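Local coordinates for protein putative adenosine kinase (Schistosoma mansoni, PDB 3VAS) that catalyses the phosphorylation of adenosine, probably at its 5'-hydroxyl with ATP as the phosphate donor, as a ribokinase-like enzyme of the pfkB family, at residues A[139-144]-A[150-155]. Sequence-based numbering, arbitrary orientation.
Sequences GKVAVL and RSMVTY. With ADN (adenosine), chain C.
The antiparallel beta hairpin of strands 138-145 and 150-157, part of the small lid sheet that closes over the nucleoside in ribokinase-like kinases, pairs Lys140 with Tyr155, Ala142 with Val153 and Leu144 with Ser151. Each of these is a hydrogen-bonded pair with both backbone bonds made, and the two segments run antiparallel. The bonds are uneven in quality: Leu144 N to Ser151 O is short and straight (2.8 Å, 166° at the hydrogen), whereas the return bond from Ser151 N to Leu144 O lengthens to 3.1 Å and bends to 145°. Between them, the non-hydrogen-bonded pairs Val141-Thr154 and Val143-Met152 send their side chains to the adenosine face. There Val141 CG1 packs on Met152 CB at 3.8 Å, while Val143 CG2 lies alongside Met152 CG at 3.9 Å. Met152 SD continues past Val141 CG1 to within 4.0 Å of adenosine C8, a van der Waals contact at the imidazole part of the base. Thr154 OG1 comes 2.8 Å from adenosine N7; with chi1 -61° this oxygen stands beside its own backbone N and CG2 lies beside N6 of the base. Val141 CG2 meets the sugar instead, 3.4 Å from adenosine O2'. On the other face, the Lys140 and Tyr155 side chains cross at an angle, Lys140 CG coming 4.1 Å from Tyr155 CB, and the extended lysine chain takes CE obliquely to the tyrosine ring. Tyr67 of helix 65-70 packs on this Lys140, Ala142 and Tyr155 face, and Ser151 OG is hydrogen-bonded to Lys52 O. At its outer edges the hairpin is continued by strand 27-40, parallel to 138-145 and bonded to it through Leu35, Ile37 and Val39, and by strand 55-58, which runs parallel to 150-157 and brings Ile56 against Met152 and Thr154.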
loop_
_atom_site.group_PDB
_atom_site.type_symbol
_atom_site.label_atom_id
_atom_site.label_comp_id
_atom_site.label_asym_id
_atom_site.label_seq_id
_atom_site.Cartn_x
_atom_site.Cartn_y
_atom_site.Cartn_z
ATOM N N GLY A 139 -7.652 -1.837 14.138
ATOM C CA GLY A 139 -8.038 -0.694 13.332
ATOM C C GLY A 139 -9.066 -1.039 12.266
ATOM O O GLY A 139 -9.237 -2.204 11.902
ATOM N N LYS A 140 -9.748 -0.019 11.763
ATOM C CA LYS A 140 -10.806 -0.215 10.786
ATOM C C LYS A 140 -10.861 0.952 9.803
ATOM O O LYS A 140 -10.475 2.079 10.136
ATOM C CB LYS A 140 -12.152 -0.356 11.496
ATOM C CG LYS A 140 -12.419 0.760 12.495
ATOM C CD LYS A 140 -13.719 0.543 13.258
ATOM C CE LYS A 140 -13.859 1.546 14.393
ATOM N NZ LYS A 140 -15.103 1.318 15.186
ATOM N N VAL A 141 -11.346 0.673 8.597
ATOM C CA VAL A 141 -11.520 1.700 7.579
ATOM C C VAL A 141 -12.980 1.751 7.151
ATOM O O VAL A 141 -13.550 0.745 6.737
ATOM C CB VAL A 141 -10.651 1.429 6.331
ATOM C CG1 VAL A 141 -10.789 2.575 5.330
ATOM C CG2 VAL A 141 -9.190 1.231 6.721
ATOM N N ALA A 142 -13.601 2.917 7.270
ATOM C CA ALA A 142 -14.928 3.082 6.711
ATOM C C ALA A 142 -14.736 3.385 5.238
ATOM O O ALA A 142 -14.167 4.419 4.885
ATOM C CB ALA A 142 -15.674 4.209 7.402
ATOM N N VAL A 143 -15.178 2.469 4.379
ATOM C CA VAL A 143 -15.064 2.672 2.938
ATOM C C VAL A 143 -16.435 3.025 2.376
ATOM O O VAL A 143 -17.308 2.168 2.245
ATOM C CB VAL A 143 -14.488 1.435 2.226
ATOM C CG1 VAL A 143 -14.244 1.729 0.748
ATOM C CG2 VAL A 143 -13.198 0.994 2.904
ATOM N N LEU A 144 -16.620 4.300 2.059
ATOM C CA LEU A 144 -17.922 4.807 1.642
ATOM C C LEU A 144 -18.070 4.777 0.125
ATOM O O LEU A 144 -17.401 5.520 -0.590
ATOM C CB LEU A 144 -18.129 6.225 2.172
ATOM C CG LEU A 144 -18.772 6.354 3.557
ATOM C CD1 LEU A 144 -18.021 5.562 4.620
ATOM C CD2 LEU A 144 -18.878 7.817 3.951
ATOM N N ARG A 150 -16.171 7.751 -3.990
ATOM C CA ARG A 150 -15.678 6.749 -3.054
ATOM C C ARG A 150 -14.665 7.423 -2.126
ATOM O O ARG A 150 -13.866 8.259 -2.559
ATOM C CB ARG A 150 -15.086 5.527 -3.771
ATOM C CG ARG A 150 -13.649 5.681 -4.241
ATOM C CD ARG A 150 -12.804 4.480 -3.829
ATOM N NE ARG A 150 -11.400 4.630 -4.213
ATOM C CZ ARG A 150 -10.486 5.265 -3.482
ATOM N NH1 ARG A 150 -10.822 5.820 -2.323
ATOM N NH2 ARG A 150 -9.234 5.349 -3.912
ATOM N N SER A 151 -14.718 7.079 -0.843
ATOM C CA SER A 151 -13.932 7.790 0.151
ATOM C C SER A 151 -13.701 6.923 1.383
ATOM O O SER A 151 -14.570 6.142 1.780
ATOM C CB SER A 151 -14.643 9.094 0.535
ATOM O OG SER A 151 -13.741 10.037 1.089
ATOM N N MET A 152 -12.529 7.072 1.991
ATOM C CA MET A 152 -12.164 6.274 3.157
ATOM C C MET A 152 -11.891 7.114 4.399
ATOM O O MET A 152 -11.231 8.151 4.329
ATOM C CB MET A 152 -10.937 5.412 2.850
ATOM C CG MET A 152 -11.224 4.260 1.905
ATOM S SD MET A 152 -9.746 3.303 1.538
ATOM C CE MET A 152 -8.751 4.517 0.678
ATOM N N VAL A 153 -12.401 6.651 5.538
ATOM C CA VAL A 153 -12.059 7.230 6.832
ATOM C C VAL A 153 -11.452 6.145 7.715
ATOM O O VAL A 153 -12.118 5.171 8.070
ATOM C CB VAL A 153 -13.279 7.858 7.529
ATOM C CG1 VAL A 153 -12.848 8.574 8.815
ATOM C CG2 VAL A 153 -13.984 8.823 6.586
ATOM N N THR A 154 -10.182 6.320 8.065
ATOM C CA THR A 154 -9.429 5.283 8.753
ATOM C C THR A 154 -9.243 5.550 10.242
ATOM O O THR A 154 -8.772 6.615 10.636
ATOM C CB THR A 154 -8.039 5.115 8.122
ATOM O OG1 THR A 154 -8.191 4.735 6.751
ATOM C CG2 THR A 154 -7.242 4.048 8.856
ATOM N N TYR A 155 -9.627 4.576 11.060
ATOM C CA TYR A 155 -9.311 4.585 12.485
ATOM C C TYR A 155 -8.220 3.548 12.730
ATOM O O TYR A 155 -8.480 2.347 12.716
ATOM C CB TYR A 155 -10.546 4.261 13.332
ATOM C CG TYR A 155 -10.285 4.358 14.824
ATOM C CD1 TYR A 155 -10.154 5.595 15.442
ATOM C CD2 TYR A 155 -10.154 3.217 15.607
ATOM C CE1 TYR A 155 -9.903 5.698 16.797
ATOM C CE2 TYR A 155 -9.902 3.310 16.971
ATOM C CZ TYR A 155 -9.781 4.555 17.557
ATOM O OH TYR A 155 -9.533 4.667 18.908
HETATM O "O5'" ADN C . -5.752 0.979 -1.021
HETATM C "C5'" ADN C . -6.975 0.678 -0.353
HETATM C "C4'" ADN C . -6.723 0.120 1.027
HETATM O "O4'" ADN C . -6.075 1.111 1.839
HETATM C "C3'" ADN C . -7.960 -0.318 1.820
HETATM O "O3'" ADN C . -8.007 -1.745 1.882
HETATM C "C2'" ADN C . -7.722 0.246 3.239
HETATM O "O2'" ADN C . -7.879 -0.694 4.280
HETATM C "C1'" ADN C . -6.282 0.759 3.174
HETATM N N9 ADN C . -6.008 1.912 4.033
HETATM C C8 ADN C . -6.756 2.989 4.179
HETATM N N7 ADN C . -6.093 3.855 5.169
HETATM C C5 ADN C . -4.900 3.201 5.600
HETATM C C6 ADN C . -3.914 3.564 6.512
HETATM N N6 ADN C . -4.013 4.814 7.216
HETATM N N1 ADN C . -2.843 2.711 6.744
HETATM C C2 ADN C . -2.744 1.517 6.076
HETATM N N3 ADN C . -3.713 1.160 5.174
HETATM C C4 ADN C . -4.807 2.033 4.949
#